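PDB 2PFZ: putative exported protein from Bordetella pertussis Tohama I, which binds pyroglutamic acid as an extracytoplasmic solute receptor and probably delivers it to a tripartite ATP-independent periplasmic (TRAP) transporter. Local coordinates for residues Leu113-Ala118 with Asn208-Asn213. Numbering follows the deposited sequence.
Sequences LLYSVA and NAVLVN
Tyr115 lays one ring face over Val210, with CG2 of Val210 3.9 Å from the Tyr115 ring centroid and 28° off its normal, a CH-pi contact. The ring gets there because CG of Tyr115 sits between the backbone N and the carbonyl carbon (chi1 72°). Val117 CG1 lies at the ring edge, and Phe22 of helix 14-30 meets the ring edge-to-face.

The two strands are antiparallel and form a classic beta bulge. Strand 207-213 is the middle strand of a three-stranded antiparallel sheet, between 61-65 and 111-118. Leu114 and Tyr115 both face Val210. Leu114 N donates to Val210 O (2.8 Å), and Val210 N donates to Tyr115 O. The bulge turns Leu114 toward the partner strand. Its side chain runs alongside Val210, and Leu114 CB packs on Val212 CG2 at 3.9 Å. Leu113, Ala209 and Leu211 lie on the face opposite Tyr115 and Val210; Leu113 CD1 touches Ala209 CB at 3.7 Å.

Asn208 O takes two bonds from opposite faces of its carbonyl plane. Val117 N reaches Asn208 O from one face at 3.0 Å. Ser116 OG, held anti to the backbone N (chi1 -176°), reaches Asn208 O from the other at 2.8 Å. Asn208 N returns a bond to Val117 O. The Asn208 side chain accepts from Trp119, a residue of the pyroglutamic acid pocket. The two hydrogen bonds to Asn208 O, together with the return bond, should restrain the backbone at Asn208, consistent with a second-shell role for its side chain beside Trp119.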
# COMPACT_ATOMS: atom_id res chain seq x y z
N LEU A 113 -5.59 14.26 -4.26
CA LEU A 113 -5.87 12.87 -3.87
C LEU A 113 -7.23 12.48 -4.42
O LEU A 113 -8.27 13.01 -4.00
CB LEU A 113 -5.86 12.72 -2.36
CG LEU A 113 -6.25 11.34 -1.79
CD1 LEU A 113 -5.32 10.23 -2.29
CD2 LEU A 113 -6.26 11.40 -0.26
N LEU A 114 -7.24 11.53 -5.34
CA LEU A 114 -8.52 11.11 -5.92
C LEU A 114 -9.20 10.06 -5.05
O LEU A 114 -10.35 10.21 -4.68
CB LEU A 114 -8.37 10.66 -7.38
CG LEU A 114 -9.71 10.36 -8.08
CD1 LEU A 114 -10.52 11.64 -8.27
CD2 LEU A 114 -9.50 9.70 -9.39
N TYR A 115 -8.49 8.99 -4.74
CA TYR A 115 -8.99 8.00 -3.80
C TYR A 115 -7.83 7.17 -3.26
O TYR A 115 -6.75 7.19 -3.82
CB TYR A 115 -10.05 7.13 -4.43
CG TYR A 115 -9.58 6.13 -5.46
CD1 TYR A 115 -9.56 6.45 -6.82
CD2 TYR A 115 -9.22 4.82 -5.07
CE1 TYR A 115 -9.19 5.51 -7.77
CE2 TYR A 115 -8.85 3.86 -6.03
CZ TYR A 115 -8.84 4.23 -7.38
OH TYR A 115 -8.47 3.30 -8.33
N SER A 116 -8.06 6.48 -2.14
CA SER A 116 -7.01 5.70 -1.50
C SER A 116 -7.62 4.38 -1.01
O SER A 116 -8.72 4.39 -0.44
CB SER A 116 -6.41 6.47 -0.32
OG SER A 116 -5.30 5.78 0.29
N VAL A 117 -6.94 3.26 -1.28
CA VAL A 117 -7.44 1.99 -0.79
C VAL A 117 -6.39 1.15 -0.09
O VAL A 117 -5.24 1.14 -0.48
CB VAL A 117 -8.37 1.17 -1.76
CG1 VAL A 117 -8.74 1.88 -3.10
CG2 VAL A 117 -8.00 -0.30 -1.90
N ALA A 118 -6.82 0.47 0.97
CA ALA A 118 -5.90 -0.33 1.78
C ALA A 118 -5.62 -1.67 1.12
O ALA A 118 -6.54 -2.33 0.66
CB ALA A 118 -6.48 -0.56 3.18
N ASN A 208 -2.56 2.22 -1.11
CA ASN A 208 -2.25 2.93 -2.36
C ASN A 208 -3.10 4.18 -2.46
O ASN A 208 -4.13 4.29 -1.78
CB ASN A 208 -2.48 2.01 -3.57
CG ASN A 208 -1.43 0.93 -3.66
OD1 ASN A 208 -0.47 0.91 -2.89
ND2 ASN A 208 -1.60 0.01 -4.61
N ALA A 209 -2.68 5.12 -3.30
CA ALA A 209 -3.44 6.33 -3.53
C ALA A 209 -3.36 6.64 -5.00
O ALA A 209 -2.29 6.52 -5.62
CB ALA A 209 -2.87 7.51 -2.73
N VAL A 210 -4.49 7.06 -5.55
CA VAL A 210 -4.50 7.53 -6.93
C VAL A 210 -4.45 9.06 -6.86
O VAL A 210 -5.33 9.69 -6.28
CB VAL A 210 -5.72 7.03 -7.68
CG1 VAL A 210 -5.83 7.70 -9.06
CG2 VAL A 210 -5.63 5.50 -7.82
N LEU A 211 -3.38 9.62 -7.44
CA LEU A 211 -3.09 11.05 -7.42
C LEU A 211 -3.38 11.60 -8.79
O LEU A 211 -3.24 10.90 -9.78
CB LEU A 211 -1.62 11.30 -7.11
CG LEU A 211 -0.95 10.55 -5.96
CD1 LEU A 211 0.48 11.10 -5.79
CD2 LEU A 211 -1.75 10.70 -4.67
N VAL A 212 -3.78 12.87 -8.81
CA VAL A 212 -4.12 13.57 -10.04
C VAL A 212 -3.34 14.89 -10.07
O VAL A 212 -3.25 15.61 -9.05
CB VAL A 212 -5.66 13.86 -10.12
CG1 VAL A 212 -5.99 14.74 -11.33
CG2 VAL A 212 -6.45 12.57 -10.22
N ASN A 213 -2.76 15.20 -11.22
CA ASN A 213 -2.14 16.51 -11.42
C ASN A 213 -3.20 17.64 -11.50
O ASN A 213 -4.12 17.57 -12.34
CB ASN A 213 -1.26 16.51 -12.68
CG ASN A 213 -0.57 17.84 -12.90
OD1 ASN A 213 -1.15 18.76 -13.51
ND2 ASN A 213 0.66 17.96 -12.42
O HOH W 1 -5.82 3.97 -4.23